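Local coordinates for protein caltubin, EF-hand (Lymnaea stagnalis, PDB 6VAN) that probably binds calcium through its EF-hand motifs, which here hold strontium ions, at residues A[13-17]-A[28-32]. Sequence-based numbering, arbitrary orientation. Where two conformers were deposited one is given.
Sequences IRWLD and EVKNY. With SR (strontium ion), chain C.
D17 and E28 grip one strontium ion from the two ends of an EF-hand loop, the helix-loop-helix calcium motif, here joining helix 5-15 to helix 26-34. Metal coordination is the first link: D17 gives a single oxygen, OD1, at 2.6 Å from the ion, whereas E28 is bidentate, with both OE1 and OE2 bound. Their carboxylate planes stand 70° apart, and a water also binds the ion, as do D21 and the carbonyl of Q23. Second-shell bonds steady both acids, since the backbone N of G22 donates to D17 OD2 and T25 OG1 pairs with E28 OE1.

Apolar packing forms the second link, between L16 and W15 of one segment and V29 and Y32 of the other. L16 lays CD2 over one face of the Y32 ring, 4.0 Å from the ring centroid and 28° off the normal, which meets the geometry of a CH-pi contact; the same methyl lies 4.3 Å from V29 CG2. Y32 reaches this position with CG anti to its own backbone N (chi1 167°), and its CE1 comes 3.8 Å from W15 CB in the conformer given, one of two deposited for W15.

No direct hydrogen bond joins the segments. Instead, one water bridges them, hydrogen-bonded to each of two carbonyls and lying 2.7 Å from W15 O and the same distance from E28 O.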
ATOM      1  N   ILE A  13      -4.572  14.024   0.987  1.00 25.49           N
ATOM      2  CA  ILE A  13      -5.837  14.543   0.374  1.00 26.84           C
ATOM      3  C   ILE A  13      -6.248  13.616  -0.772  1.00 29.89           C
ATOM      4  O   ILE A  13      -7.376  13.077  -0.721  1.00 31.89           O
ATOM      5  CB  ILE A  13      -5.669  15.994  -0.101  1.00 26.08           C
ATOM      6  CG1 ILE A  13      -5.646  16.954   1.084  1.00 24.61           C
ATOM      7  CG2 ILE A  13      -6.752  16.359  -1.114  1.00 26.93           C
ATOM      8  CD1 ILE A  13      -5.102  18.321   0.751  1.00 23.52           C
ATOM      9  N   ARG A  14      -5.359  13.411  -1.741  1.00 32.47           N
ATOM     10  CA  ARG A  14      -5.677  12.745  -3.033  1.00 35.18           C
ATOM     11  C   ARG A  14      -6.040  11.260  -2.841  1.00 33.97           C
ATOM     12  O   ARG A  14      -6.818  10.748  -3.683  1.00 35.17           O
ATOM     13  CB  ARG A  14      -4.508  12.916  -4.007  1.00 38.48           C
ATOM     14  CG  ARG A  14      -4.771  12.381  -5.410  1.00 41.02           C
ATOM     15  CD  ARG A  14      -4.054  11.072  -5.702  1.00 43.35           C
ATOM     16  NE  ARG A  14      -2.693  11.104  -5.186  1.00 44.48           N
ATOM     17  CZ  ARG A  14      -1.683  11.799  -5.713  1.00 44.66           C
ATOM     18  NH1 ARG A  14      -1.857  12.520  -6.811  1.00 47.33           N
ATOM     19  NH2 ARG A  14      -0.493  11.771  -5.130  1.00 44.58           N
ATOM     20  N   TRP A  15      -5.498  10.601  -1.801  0.50 32.53           N
ATOM     21  CA  TRP A  15      -5.669   9.144  -1.516  0.50 31.04           C
ATOM     22  C   TRP A  15      -6.723   8.906  -0.427  0.50 29.00           C
ATOM     23  O   TRP A  15      -7.632   8.098  -0.680  0.50 27.69           O
ATOM     24  CB  TRP A  15      -4.344   8.489  -1.096  0.50 32.73           C
ATOM     25  CG  TRP A  15      -3.358   8.261  -2.202  0.50 34.70           C
ATOM     26  CD1 TRP A  15      -1.999   8.274  -2.094  0.50 34.44           C
ATOM     27  CD2 TRP A  15      -3.647   7.988  -3.587  0.50 35.63           C
ATOM     28  NE1 TRP A  15      -1.422   8.028  -3.309  0.50 34.98           N
ATOM     29  CE2 TRP A  15      -2.406   7.849  -4.245  0.50 36.25           C
ATOM     30  CE3 TRP A  15      -4.824   7.850  -4.332  0.50 36.61           C
ATOM     31  CZ2 TRP A  15      -2.314   7.583  -5.611  0.50 36.57           C
ATOM     32  CZ3 TRP A  15      -4.731   7.592  -5.681  0.50 36.99           C
ATOM     33  CH2 TRP A  15      -3.491   7.457  -6.309  0.50 37.40           C
ATOM     34  N   LEU A  16      -6.568   9.546   0.743  1.00 26.48           N
ATOM     35  CA  LEU A  16      -7.195   9.119   2.026  1.00 24.58           C
ATOM     36  C   LEU A  16      -8.224  10.124   2.576  1.00 23.74           C
ATOM     37  O   LEU A  16      -9.062   9.690   3.362  1.00 23.84           O
ATOM     38  CB  LEU A  16      -6.077   8.907   3.056  1.00 23.02           C
ATOM     39  CG  LEU A  16      -5.183   7.691   2.826  1.00 23.18           C
ATOM     40  CD1 LEU A  16      -4.085   7.629   3.872  1.00 24.34           C
ATOM     41  CD2 LEU A  16      -5.993   6.397   2.841  1.00 23.28           C
ATOM     42  N   ASP A  17      -8.125  11.405   2.248  1.00 24.40           N
ATOM     43  CA  ASP A  17      -8.935  12.463   2.912  1.00 23.45           C
ATOM     44  C   ASP A  17      -9.327  13.517   1.884  1.00 25.03           C
ATOM     45  O   ASP A  17      -8.799  14.652   1.952  1.00 25.42           O
ATOM     46  CB  ASP A  17      -8.177  13.056   4.106  1.00 23.58           C
ATOM     47  CG  ASP A  17      -8.935  14.129   4.883  1.00 24.46           C
ATOM     48  OD1 ASP A  17     -10.201  14.102   4.866  1.00 24.13           O
ATOM     49  OD2 ASP A  17      -8.276  14.981   5.509  1.00 23.13           O
ATOM     50  N   GLU A  28     -13.371   6.151   3.766  1.00 24.44           N
ATOM     51  CA  GLU A  28     -12.336   6.841   2.969  1.00 23.47           C
ATOM     52  C   GLU A  28     -11.169   5.889   2.738  1.00 20.93           C
ATOM     53  O   GLU A  28     -10.726   5.784   1.574  1.00 20.72           O
ATOM     54  CB  GLU A  28     -11.870   8.074   3.706  1.00 22.69           C
ATOM     55  CG  GLU A  28     -13.013   8.988   4.063  1.00 23.95           C
ATOM     56  CD  GLU A  28     -12.534  10.197   4.826  1.00 22.60           C
ATOM     57  OE1 GLU A  28     -12.683  10.200   6.095  1.00 23.26           O
ATOM     58  OE2 GLU A  28     -12.014  11.092   4.180  1.00 24.64           O
ATOM     59  N   VAL A  29     -10.758   5.178   3.791  1.00 19.24           N
ATOM     60  CA  VAL A  29      -9.647   4.185   3.687  1.00 20.34           C
ATOM     61  C   VAL A  29     -10.162   3.063   2.785  1.00 21.20           C
ATOM     62  O   VAL A  29      -9.421   2.620   1.920  1.00 19.89           O
ATOM     63  CB  VAL A  29      -9.169   3.685   5.055  1.00 20.71           C
ATOM     64  CG1 VAL A  29      -8.124   2.579   4.930  1.00 20.90           C
ATOM     65  CG2 VAL A  29      -8.624   4.836   5.897  1.00 20.56           C
ATOM     66  N   LYS A  30     -11.421   2.656   2.935  1.00 20.65           N
ATOM     67  CA  LYS A  30     -12.027   1.565   2.118  1.00 21.67           C
ATOM     68  C   LYS A  30     -12.041   1.949   0.643  1.00 22.31           C
ATOM     69  O   LYS A  30     -11.585   1.133  -0.158  1.00 21.67           O
ATOM     70  CB  LYS A  30     -13.431   1.233   2.613  1.00 22.47           C
ATOM     71  CG  LYS A  30     -13.969  -0.066   2.055  1.00 23.58           C
ATOM     72  CD  LYS A  30     -15.157  -0.569   2.797  1.00 25.32           C
ATOM     73  CE  LYS A  30     -15.729  -1.829   2.193  1.00 26.53           C
ATOM     74  NZ  LYS A  30     -16.961  -2.225   2.911  1.00 28.29           N
ATOM     75  N   ASN A  31     -12.504   3.145   0.292  1.00 20.10           N
ATOM     76  CA  ASN A  31     -12.543   3.646  -1.103  1.00 21.60           C
ATOM     77  C   ASN A  31     -11.116   3.714  -1.660  1.00 21.18           C
ATOM     78  O   ASN A  31     -10.938   3.408  -2.848  1.00 22.25           O
ATOM     79  CB  ASN A  31     -13.327   4.952  -1.168  1.00 23.58           C
ATOM     80  CG  ASN A  31     -14.820   4.703  -1.179  1.00 25.26           C
ATOM     81  OD1 ASN A  31     -15.267   3.561  -1.019  1.00 27.46           O
ATOM     82  ND2 ASN A  31     -15.599   5.755  -1.382  1.00 29.72           N
ATOM     83  N   TYR A  32     -10.144   4.032  -0.810  1.00 20.37           N
ATOM     84  CA  TYR A  32      -8.702   4.010  -1.154  1.00 20.34           C
ATOM     85  C   TYR A  32      -8.281   2.582  -1.547  1.00 20.89           C
ATOM     86  O   TYR A  32      -7.853   2.354  -2.694  1.00 20.19           O
ATOM     87  CB  TYR A  32      -7.890   4.573   0.008  1.00 21.36           C
ATOM     88  CG  TYR A  32      -6.421   4.302  -0.103  1.00 21.24           C
ATOM     89  CD1 TYR A  32      -5.678   4.889  -1.103  1.00 22.80           C
ATOM     90  CD2 TYR A  32      -5.784   3.446   0.781  1.00 20.99           C
ATOM     91  CE1 TYR A  32      -4.319   4.659  -1.208  1.00 22.92           C
ATOM     92  CE2 TYR A  32      -4.425   3.196   0.685  1.00 22.66           C
ATOM     93  CZ  TYR A  32      -3.701   3.795  -0.325  1.00 23.13           C
ATOM     94  OH  TYR A  32      -2.361   3.570  -0.439  1.00 25.29           O
TER
HETATM   95 SR    SR C 201     -12.131  12.779   6.096  0.70 19.50          SR
HETATM   96  O   HOH W   1     -10.171   8.068   0.266  1.00 29.92           O
HETATM   97  O   HOH W   2     -13.527  12.575   8.333  1.00 32.13           O